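PDB 6YHH: beta-N-acetylglucosaminidase-like protein Glycoside hydrolase family 20 from Flavobacterium johnsoniae, which probably acts as a chitobiase, a beta-N-acetylhexosaminidase that releases terminal N-acetylglucosamine units from chitin-derived oligosaccharides. Local coordinates for residues Q186-E191 with K197-A202; I231-P234 with A239-T242. All coordinates share one frame; numbering follows the deposited sequence.

Contacts 1 and 2 are both buried and lie about 10 Å apart, centre to centre, in the glycoside hydrolase family 20 catalytic domain. Each joins a segment that follows a barrel strand to a short helix a few residues later: strand 177-184 precedes contact 1 and strand 226-230 precedes contact 2. Their chemistry differs. Contact 1 combines a straight backbone hydrogen bond with broad packing on an indole and buries 303 Å², whereas contact 2 has no hydrogen bond across it and rests mainly on one methyl-to-methyl touch, burying 77 Å². Contact 2 is nearer the predicted active site. The two meet directly, Trp188 CE3 lying 3.9 Å from Ile240 CG1.

Contact 1. Residues Q186-E191 with K197-A202; sequences QGWRIE and KLIELA
Ala202 O is gripped by two neighbouring residues of the facing chain. Trp188 N donates a hydrogen bond to it at 2.8 Å, nearly straight with 173° at the hydrogen, and Gly187 CA adds a CA-H...O contact with the same Ala202 O at 3.3 Å. The setting is the TIM-barrel catalytic domain, in the connection from strand 177-184 to helix 210-222: the short strand 187-188 pairs antiparallel with 177-184, and helix 197-202 packs against it. Gly187 adopts backbone angles that call for glycine, and a CB there would also collide with the guanidinium of Arg189.

The apolar part of the contact is centred on the indole of Trp188. Leu198 CB sits 3.8 Å from the centroid of the five-membered ring and only 8° off its normal, a CH-pi contact over the face. The two methyls of Leu198 extend this cover across the six-membered ring, CD1 at 3.8 Å from Trp188 CZ2 and CD2 near CE3.

With CG opposite the backbone N (chi1 174°), the ring of Trp188 is placed so that NE1 can bond Ile190 O at 2.8 Å. The oxygen lies at the ring edge, nearly in the indole plane, and NE1 meets it on a lone pair; this bond helps fix the ring's rotation. A leucine in place of Trp188 would probably leave Ile190 O without its NE1 donor and Leu198 without the flat surface it covers. Beyond the two segments, Val183 of strand 177-184 also touches the indole. The Ile199 methyl CD1 lies at the ring edge, near its plane, 4.0 Å from Trp188 CD1 and 3.4 Å from Ile190 O.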
ATOM      1  N   GLN A 186      -1.970   2.221  24.901  1.00  7.94           N
ATOM      2  CA  GLN A 186      -0.944   1.621  24.067  1.00  8.14           C
ATOM      3  C   GLN A 186      -0.138   2.655  23.254  1.00  8.26           C
ATOM      4  O   GLN A 186       0.677   2.263  22.406  1.00  7.85           O
ATOM      5  CB  GLN A 186      -1.605   0.600  23.122  1.00  8.04           C
ATOM      6  CG  GLN A 186      -2.204  -0.572  23.830  1.00  8.14           C
ATOM      7  CD  GLN A 186      -3.575  -0.338  24.457  1.00  7.22           C
ATOM      8  OE1 GLN A 186      -4.190   0.707  24.312  1.00  7.19           O
ATOM      9  NE2 GLN A 186      -4.022  -1.304  25.199  1.00  7.45           N
ATOM     10  N   GLY A 187      -0.448   3.965  23.449  1.00  7.92           N
ATOM     11  CA  GLY A 187       0.331   4.987  22.793  1.00  9.40           C
ATOM     12  C   GLY A 187      -0.423   6.263  22.523  1.00  7.70           C
ATOM     13  O   GLY A 187      -1.601   6.247  22.338  1.00  8.25           O
ATOM     14  N   TRP A 188       0.340   7.360  22.569  1.00  8.01           N
ATOM     15  CA  TRP A 188      -0.051   8.722  22.244  1.00  8.04           C
ATOM     16  C   TRP A 188       0.446   9.105  20.866  1.00  8.20           C
ATOM     17  O   TRP A 188       1.670   8.947  20.593  1.00  9.33           O
ATOM     18  CB  TRP A 188       0.613   9.697  23.284  1.00  8.31           C
ATOM     19  CG  TRP A 188       0.399  11.108  22.985  1.00  8.51           C
ATOM     20  CD1 TRP A 188       1.077  11.834  22.093  1.00  8.71           C
ATOM     21  CD2 TRP A 188      -0.580  11.999  23.553  1.00  8.97           C
ATOM     22  NE1 TRP A 188       0.574  13.086  22.017  1.00  8.61           N
ATOM     23  CE2 TRP A 188      -0.438  13.221  22.909  1.00  8.73           C
ATOM     24  CE3 TRP A 188      -1.573  11.857  24.518  1.00  8.66           C
ATOM     25  CZ2 TRP A 188      -1.269  14.324  23.204  1.00  9.60           C
ATOM     26  CZ3 TRP A 188      -2.364  12.914  24.824  1.00  9.23           C
ATOM     27  CH2 TRP A 188      -2.233  14.128  24.146  1.00  9.78           C
ATOM     28  N   ARG A 189      -0.443   9.546  19.981  1.00  7.74           N
ATOM     29  CA  ARG A 189      -0.113   9.716  18.584  1.00  7.89           C
ATOM     30  C   ARG A 189      -0.089  11.129  17.983  1.00  8.89           C
ATOM     31  O   ARG A 189      -0.042  11.235  16.742  1.00  9.34           O
ATOM     32  CB  ARG A 189      -1.091   8.903  17.737  1.00  7.32           C
ATOM     33  CG  ARG A 189      -1.126   7.417  18.112  1.00  7.64           C
ATOM     34  CD  ARG A 189       0.255   6.744  18.068  1.00  7.52           C
ATOM     35  NE  ARG A 189       0.155   5.315  18.355  1.00  7.64           N
ATOM     36  CZ  ARG A 189       1.136   4.589  18.898  1.00  8.50           C
ATOM     37  NH1 ARG A 189       2.298   5.144  19.235  1.00  9.24           N
ATOM     38  NH2 ARG A 189       0.978   3.330  19.135  1.00  8.21           N
ATOM     39  N   ILE A 190      -0.071  12.186  18.804  1.00  9.65           N
ATOM     40  CA  ILE A 190      -0.118  13.568  18.333  1.00  9.81           C
ATOM     41  C   ILE A 190       1.216  14.268  18.619  1.00 10.71           C
ATOM     42  O   ILE A 190       1.602  14.385  19.807  1.00 11.55           O
ATOM     43  CB  ILE A 190      -1.248  14.351  19.026  1.00  9.60           C
ATOM     44  CG1 ILE A 190      -2.620  13.629  18.824  1.00 10.15           C
ATOM     45  CG2 ILE A 190      -1.287  15.766  18.400  1.00 10.23           C
ATOM     46  CD1 ILE A 190      -3.666  14.069  19.814  1.00 10.40           C
ATOM     47  N   GLU A 191       1.937  14.719  17.615  1.00 10.16           N
ATOM     48  CA  GLU A 191       3.069  15.489  17.891  1.00 11.29           C
ATOM     49  C   GLU A 191       2.662  16.708  18.731  1.00 12.11           C
ATOM     50  O   GLU A 191       1.829  17.552  18.338  1.00 12.15           O
ATOM     51  CB  GLU A 191       3.770  15.962  16.621  1.00 12.32           C
ATOM     52  CG  GLU A 191       5.009  16.854  16.858  1.00 12.70           C
ATOM     53  CD  GLU A 191       5.527  17.369  15.523  1.00 15.35           C
ATOM     54  OE1 GLU A 191       4.816  17.930  14.717  1.00 12.82           O
ATOM     55  OE2 GLU A 191       6.714  17.230  15.349  1.00 22.08           O
ATOM     56  N   LYS A 197       7.443  15.130  26.160  1.00 11.23           N
ATOM     57  CA  LYS A 197       7.543  13.870  26.814  1.00 11.33           C
ATOM     58  C   LYS A 197       6.483  12.874  26.299  1.00 10.60           C
ATOM     59  O   LYS A 197       6.687  11.664  26.362  1.00 10.56           O
ATOM     60  CB  LYS A 197       7.424  13.978  28.292  1.00 13.66           C
ATOM     61  CG  LYS A 197       8.702  14.570  28.945  1.00 14.91           C
ATOM     62  CD  LYS A 197       8.684  14.451  30.479  1.00 16.45           C
ATOM     63  CE  LYS A 197       7.678  15.315  31.221  1.00 17.83           C
ATOM     64  NZ  LYS A 197       7.432  14.910  32.638  1.00 20.15           N
ATOM     65  N   LEU A 198       5.370  13.397  25.838  1.00 10.19           N
ATOM     66  CA  LEU A 198       4.324  12.462  25.299  1.00 10.39           C
ATOM     67  C   LEU A 198       4.817  11.724  24.045  1.00 12.06           C
ATOM     68  O   LEU A 198       4.482  10.539  23.857  1.00 12.64           O
ATOM     69  CB  LEU A 198       3.048  13.218  25.032  1.00 10.50           C
ATOM     70  CG  LEU A 198       2.237  13.577  26.283  1.00  9.75           C
ATOM     71  CD1 LEU A 198       1.285  14.701  25.995  1.00  9.72           C
ATOM     72  CD2 LEU A 198       1.520  12.359  26.919  1.00 10.58           C
ATOM     73  N   ILE A 199       5.629  12.388  23.258  1.00 11.33           N
ATOM     74  CA  ILE A 199       6.255  11.739  22.077  1.00 13.15           C
ATOM     75  C   ILE A 199       7.444  10.877  22.514  1.00 12.91           C
ATOM     76  O   ILE A 199       7.650   9.742  22.076  1.00 12.58           O
ATOM     77  CB  ILE A 199       6.610  12.778  20.991  1.00 15.27           C
ATOM     78  CG1 ILE A 199       5.329  13.389  20.466  1.00 16.93           C
ATOM     79  CG2 ILE A 199       7.453  12.111  19.894  1.00 16.56           C
ATOM     80  CD1 ILE A 199       4.334  12.344  19.911  1.00 16.68           C
ATOM     81  N   GLU A 200       8.333  11.467  23.344  1.00 11.75           N
ATOM     82  CA  GLU A 200       9.512  10.778  23.742  1.00 12.27           C
ATOM     83  C   GLU A 200       9.255   9.477  24.459  1.00 11.36           C
ATOM     84  O   GLU A 200       9.918   8.430  24.167  1.00 13.41           O
ATOM     85  CB  GLU A 200      10.327  11.699  24.681  1.00 13.47           C
ATOM     86  CG  GLU A 200      11.686  11.153  25.064  1.00 16.38           C
ATOM     87  CD  GLU A 200      12.295  11.822  26.334  1.00 19.76           C
ATOM     88  OE1 GLU A 200      11.720  12.725  27.014  1.00 20.39           O
ATOM     89  OE2 GLU A 200      13.422  11.377  26.664  1.00 23.04           O
ATOM     90  N   LEU A 201       8.315   9.512  25.386  1.00 11.05           N
ATOM     91  CA  LEU A 201       8.109   8.449  26.360  1.00 12.07           C
ATOM     92  C   LEU A 201       6.848   7.614  26.116  1.00 12.07           C
ATOM     93  O   LEU A 201       6.735   6.551  26.689  1.00 13.51           O
ATOM     94  CB  LEU A 201       8.036   9.025  27.771  1.00 12.81           C
ATOM     95  CG  LEU A 201       9.311   9.757  28.249  1.00 12.79           C
ATOM     96  CD1 LEU A 201       9.076  10.272  29.634  1.00 14.51           C
ATOM     97  CD2 LEU A 201      10.543   8.855  28.161  1.00 15.97           C
ATOM     98  N   ALA A 202       5.904   8.130  25.342  1.00 10.59           N
ATOM     99  CA  ALA A 202       4.569   7.487  25.264  1.00 10.74           C
ATOM    100  C   ALA A 202       4.160   7.130  23.832  1.00 10.09           C
ATOM    101  O   ALA A 202       2.940   6.924  23.598  1.00  9.96           O
ATOM    102  CB  ALA A 202       3.509   8.381  25.938  1.00 11.53           C
TER

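Contact 2. Residues I231-P234 with A239-T242; sequences IDVP and AILT
Ile240 CD1 and Val233 CG1 meet at 4.2 Å, the closest approach between helix segment 239-242 and segment 231-234, which follows strand 226-230 of the TIM barrel. Ile240 buries the most surface here, and its shape explains why: CG1 stands opposite the carbonyl carbon and CD1 continues in an extended chain (chi2 174°). The extended side chain of Ile240 thus bridges much of the gap between backbones whose CA atoms, at Val233 and Ile240, are 9.3 Å apart, and its CD1 methyl makes the touch. The two side chains cross at about a right angle and touch through one methyl each. The same Ile240 CD1 comes within 4.4 Å of Asp232 O, a packing approach to the backbone. Ile231 is partly covered too, although its nearest side-chain atom, CG2, stays 4.9 Å from Ile240 CD1.

The chain next to this apolar patch runs close to the predicted active site. The side chain of Asp232 is about 7 Å from that of Glu317, the predicted proton donor, and about 6 Å from a bound Tris molecule, probably from the crystallisation liquor; its OD1 is hydrogen-bonded to Gly315 N.

Backbone hydrogen bonds tie Ile231 to His312 of strand 310-312 and Val233 to Ile313 just beyond it. Phe348 and Leu352 of helix 341-358 also pack on Val233, while Ile240 reaches Val183 of strand 177-184 and Ile231 touches Trp188 of strand 187-188.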
ATOM      1  N   ILE A 231      -8.994  12.732  22.336  1.00  8.16           N
ATOM      2  CA  ILE A 231      -8.029  12.522  23.394  1.00  8.71           C
ATOM      3  C   ILE A 231      -8.770  11.923  24.593  1.00  9.21           C
ATOM      4  O   ILE A 231      -9.496  12.621  25.313  1.00  9.95           O
ATOM      5  CB  ILE A 231      -7.312  13.820  23.805  1.00  9.42           C
ATOM      6  CG1 ILE A 231      -6.481  14.344  22.639  1.00 10.32           C
ATOM      7  CG2 ILE A 231      -6.372  13.491  24.929  1.00  9.60           C
ATOM      8  CD1 ILE A 231      -5.805  15.692  22.984  1.00 10.26           C
ATOM      9  N   ASP A 232      -8.654  10.602  24.789  1.00  8.91           N
ATOM     10  CA  ASP A 232      -9.482   9.899  25.715  1.00  8.98           C
ATOM     11  C   ASP A 232      -8.987  10.050  27.177  1.00  8.87           C
ATOM     12  O   ASP A 232      -7.890   9.602  27.518  1.00  8.43           O
ATOM     13  CB  ASP A 232      -9.487   8.409  25.268  1.00  8.64           C
ATOM     14  CG  ASP A 232     -10.444   7.534  26.044  1.00  9.87           C
ATOM     15  OD1 ASP A 232     -10.972   7.965  27.064  1.00 10.26           O
ATOM     16  OD2 ASP A 232     -10.636   6.349  25.604  1.00  8.70           O
ATOM     17  N   VAL A 233      -9.826  10.679  28.013  1.00  8.85           N
ATOM     18  CA  VAL A 233      -9.528  10.980  29.406  1.00  8.88           C
ATOM     19  C   VAL A 233     -10.760  10.757  30.246  1.00  9.16           C
ATOM     20  O   VAL A 233     -11.909  10.930  29.717  1.00  9.53           O
ATOM     21  CB  VAL A 233      -9.025  12.450  29.556  1.00  8.95           C
ATOM     22  CG1 VAL A 233      -7.651  12.590  28.971  1.00 10.10           C
ATOM     23  CG2 VAL A 233      -9.991  13.458  28.952  1.00  8.41           C
ATOM     24  N   PRO A 234     -10.641  10.328  31.518  1.00  9.84           N
ATOM     25  CA  PRO A 234      -9.422  10.128  32.270  1.00 10.04           C
ATOM     26  C   PRO A 234      -8.961   8.687  32.430  1.00  9.29           C
ATOM     27  O   PRO A 234      -7.853   8.454  32.935  1.00  9.52           O
ATOM     28  CB  PRO A 234      -9.779  10.712  33.671  1.00 10.08           C
ATOM     29  CG  PRO A 234     -11.213  10.247  33.813  1.00 10.73           C
ATOM     30  CD  PRO A 234     -11.812  10.395  32.432  1.00 10.25           C
ATOM     31  N   ALA A 239      -0.439   5.580  28.789  1.00 10.22           N
ATOM     32  CA  ALA A 239       0.534   6.258  28.013  1.00 11.28           C
ATOM     33  C   ALA A 239       0.683   7.681  28.454  1.00 11.19           C
ATOM     34  O   ALA A 239       1.821   8.114  28.700  1.00 11.33           O
ATOM     35  CB  ALA A 239       0.145   6.227  26.566  1.00 11.29           C
ATOM     36  N   ILE A 240      -0.430   8.383  28.695  1.00 10.10           N
ATOM     37  CA  ILE A 240      -0.337   9.753  29.216  1.00 10.06           C
ATOM     38  C   ILE A 240       0.489   9.801  30.508  1.00 10.08           C
ATOM     39  O   ILE A 240       1.376  10.692  30.730  1.00 10.14           O
ATOM     40  CB  ILE A 240      -1.725  10.348  29.426  1.00 11.15           C
ATOM     41  CG1 ILE A 240      -2.431  10.559  28.080  1.00 11.62           C
ATOM     42  CG2 ILE A 240      -1.610  11.691  30.160  1.00 12.13           C
ATOM     43  CD1 ILE A 240      -3.840  11.007  28.259  1.00 12.58           C
ATOM     44  N   LEU A 241       0.213   8.850  31.369  1.00 10.85           N
ATOM     45  CA  LEU A 241       0.823   8.836  32.713  1.00 11.07           C
ATOM     46  C   LEU A 241       2.253   8.273  32.700  1.00 11.68           C
ATOM     47  O   LEU A 241       2.961   8.378  33.660  1.00 11.23           O
ATOM     48  CB  LEU A 241      -0.054   8.021  33.656  1.00 11.51           C
ATOM     49  CG  LEU A 241      -1.404   8.688  33.953  1.00 11.37           C
ATOM     50  CD1 LEU A 241      -2.336   7.754  34.720  1.00 11.70           C
ATOM     51  CD2 LEU A 241      -1.175   9.939  34.804  1.00 12.37           C
ATOM     52  N   THR A 242       2.663   7.581  31.624  1.00 12.29           N
ATOM     53  CA  THR A 242       4.080   7.280  31.423  1.00 11.91           C
ATOM     54  C   THR A 242       4.892   8.594  31.253  1.00 13.04           C
ATOM     55  O   THR A 242       5.992   8.715  31.793  1.00 14.67           O
ATOM     56  CB  THR A 242       4.250   6.340  30.195  1.00 12.72           C
ATOM     57  OG1 THR A 242       3.544   5.147  30.435  1.00 11.79           O
ATOM     58  CG2 THR A 242       5.713   6.050  29.919  1.00 14.33           C
TER